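Local coordinates for protein quercetin 2,3-dioxygenase (Escherichia coli, PDB 1TQ5) that cleaves quercetin with dioxygen in vitro as a metal-dependent bicupin of the pirin family, its physiological role being unknown, at residues 73-78 with 89-94. Numbering follows the deposited sequence.
Sequences VEHQDS and EFQIMS. With CD (cadmium ion), chain E.
His-75 meets both Gln-91 and Met-93 where two beta sheets face one another, and the three buried side chains make up most of the packing between 73-78 and 89-94. Met-93, a selenomethionine, brings its SE to the rim of the imidazole, 3.6 Å from His-75 NE2. The selenium lies 84° off the ring normal, an edge-on chalcogen-aromatic contact. The extended Met-93 chain turns only at its last torsion (chi3 87°), while His-75 holds CG anti to the backbone N (chi1 167°), an orientation in which NE2 faces the selenium. NE2 is buried here without a polar partner in the model. Gln-91 reaches the root of the same side chain: its OE1 sits 3.5 Å from His-75 CB, with amide and imidazole planes tilted steeply to each other. This touch is van der Waals in character, since OE1 is hydrogen-bonded to Tyr-130 and NE2 to Thr-66, bonds that together should fix the amide's rotation. Tyr-130 also stacks on the His-75 ring.

Away from these three side chains the strands are much looser. Their closest CA atoms, those of His-75 and Gln-91, remain 9.2 Å apart, and partly exposed Glu-74 and Gln-76 touch Tyr-104 instead. Glu-89 grips a cadmium ion, distinct from the one near Met-93, through both carboxylate oxygens, OE1 at 2.5 Å.

Side chains packed between facing antiparallel sheets are characteristic of the cupin beta-sandwich; here they lie next to the metal site of the Pirin domain, with Met-93 beside the metal ligand His-101 and His-75 against Glu-103, probably a ligand as in related proteins.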
loop_
_atom_site.group_PDB
_atom_site.type_symbol
_atom_site.label_atom_id
_atom_site.label_comp_id
_atom_site.label_asym_id
_atom_site.label_seq_id
_atom_site.Cartn_x
_atom_site.Cartn_y
_atom_site.Cartn_z
ATOM N N VAL A 73 15.500 -1.861 -1.413
ATOM C CA VAL A 73 15.448 -0.836 -0.385
ATOM C C VAL A 73 16.101 -1.384 0.877
ATOM O O VAL A 73 15.929 -2.555 1.219
ATOM C CB VAL A 73 14.003 -0.407 -0.057
ATOM C CG1 VAL A 73 13.221 -1.573 0.523
ATOM C CG2 VAL A 73 14.027 0.768 0.917
ATOM N N GLU A 74 16.868 -0.536 1.551
ATOM C CA GLU A 74 17.546 -0.914 2.783
ATOM C C GLU A 74 16.875 -0.215 3.968
ATOM O O GLU A 74 16.772 1.013 4.003
ATOM C CB GLU A 74 19.015 -0.507 2.718
ATOM C CG GLU A 74 19.785 -0.748 4.010
ATOM C CD GLU A 74 20.550 -2.056 4.008
ATOM O OE1 GLU A 74 21.407 -2.239 3.116
ATOM O OE2 GLU A 74 20.299 -2.895 4.900
ATOM N N HIS A 75 16.422 -1.005 4.935
ATOM C CA HIS A 75 15.765 -0.462 6.112
ATOM C C HIS A 75 16.663 -0.469 7.350
ATOM O O HIS A 75 17.435 -1.403 7.567
ATOM C CB HIS A 75 14.483 -1.254 6.393
ATOM C CG HIS A 75 13.886 -0.994 7.739
ATOM N ND1 HIS A 75 14.360 -1.584 8.891
ATOM C CD2 HIS A 75 12.848 -0.209 8.118
ATOM C CE1 HIS A 75 13.639 -1.178 9.921
ATOM N NE2 HIS A 75 12.717 -0.342 9.479
ATOM N N GLN A 76 16.547 0.590 8.149
ATOM C CA GLN A 76 17.299 0.740 9.392
ATOM C C GLN A 76 16.381 1.442 10.392
ATOM O O GLN A 76 15.735 2.436 10.055
ATOM C CB GLN A 76 18.558 1.576 9.156
ATOM C CG GLN A 76 19.616 0.871 8.314
ATOM C CD GLN A 76 20.747 1.791 7.898
ATOM O OE1 GLN A 76 21.429 2.381 8.737
ATOM N NE2 GLN A 76 20.955 1.914 6.594
ATOM N N ASP A 77 16.309 0.935 11.619
ATOM C CA ASP A 77 15.435 1.561 12.603
ATOM C C ASP A 77 16.049 1.722 13.985
ATOM O O ASP A 77 17.031 1.060 14.319
ATOM C CB ASP A 77 14.124 0.776 12.714
ATOM C CG ASP A 77 14.320 -0.625 13.267
ATOM O OD1 ASP A 77 13.401 -1.456 13.113
ATOM O OD2 ASP A 77 15.386 -0.894 13.861
ATOM N N SER A 78 15.460 2.623 14.771
ATOM C CA SER A 78 15.898 2.895 16.134
ATOM C C SER A 78 15.756 1.591 16.904
ATOM O O SER A 78 14.876 1.434 17.749
ATOM C CB SER A 78 15.019 3.981 16.759
ATOM O OG SER A 78 15.425 4.272 18.084
ATOM N N GLU A 89 8.855 -7.915 -2.695
ATOM C CA GLU A 89 8.660 -8.179 -1.277
ATOM C C GLU A 89 8.008 -7.047 -0.494
ATOM O O GLU A 89 7.874 -5.923 -0.979
ATOM C CB GLU A 89 9.989 -8.570 -0.630
ATOM C CG GLU A 89 10.542 -9.881 -1.173
ATOM C CD GLU A 89 11.730 -10.383 -0.386
ATOM O OE1 GLU A 89 11.995 -9.833 0.706
ATOM O OE2 GLU A 89 12.392 -11.335 -0.854
ATOM N N PHE A 90 7.601 -7.371 0.727
ATOM C CA PHE A 90 6.946 -6.429 1.621
ATOM C C PHE A 90 7.720 -6.338 2.925
ATOM O O PHE A 90 8.589 -7.157 3.211
ATOM C CB PHE A 90 5.534 -6.917 1.969
ATOM C CG PHE A 90 4.566 -6.907 0.816
ATOM C CD1 PHE A 90 3.793 -5.782 0.548
ATOM C CD2 PHE A 90 4.399 -8.035 0.025
ATOM C CE1 PHE A 90 2.860 -5.787 -0.494
ATOM C CE2 PHE A 90 3.473 -8.050 -1.017
ATOM C CZ PHE A 90 2.700 -6.923 -1.276
ATOM N N GLN A 91 7.382 -5.332 3.720
ATOM C CA GLN A 91 7.972 -5.145 5.030
ATOM C C GLN A 91 6.932 -4.319 5.767
ATOM O O GLN A 91 6.211 -3.537 5.152
ATOM C CB GLN A 91 9.309 -4.392 4.953
ATOM C CG GLN A 91 9.214 -2.867 4.859
ATOM C CD GLN A 91 10.579 -2.196 4.798
ATOM O OE1 GLN A 91 11.587 -2.785 5.177
ATOM N NE2 GLN A 91 10.610 -0.954 4.329
ATOM N N ILE A 92 6.810 -4.525 7.070
ATOM C CA ILE A 92 5.855 -3.742 7.830
ATOM C C ILE A 92 6.485 -3.333 9.147
ATOM O O ILE A 92 7.296 -4.068 9.716
ATOM C CB ILE A 92 4.542 -4.517 8.081
ATOM C CG1 ILE A 92 3.499 -3.574 8.693
ATOM C CG2 ILE A 92 4.791 -5.701 8.997
ATOM C CD1 ILE A 92 2.106 -4.169 8.790
HETATM N N MSE A 93 6.121 -2.149 9.617
HETATM C CA MSE A 93 6.649 -1.621 10.863
HETATM C C MSE A 93 5.547 -0.904 11.639
HETATM O O MSE A 93 4.763 -0.146 11.065
HETATM C CB MSE A 93 7.782 -0.645 10.544
HETATM C CG MSE A 93 8.540 -0.095 11.735
HETATM SE SE MSE A 93 9.840 1.043 11.177
HETATM C CE MSE A 93 8.911 2.586 11.096
ATOM N N SER A 94 5.479 -1.164 12.938
ATOM C CA SER A 94 4.503 -0.518 13.802
ATOM C C SER A 94 5.264 0.520 14.614
ATOM O O SER A 94 6.142 0.169 15.400
ATOM C CB SER A 94 3.862 -1.535 14.752
ATOM O OG SER A 94 3.073 -2.480 14.051
HETATM CD CD CD E . 13.968 -11.355 1.210
HETATM O O HOH W 1 14.584 -9.381 2.831
#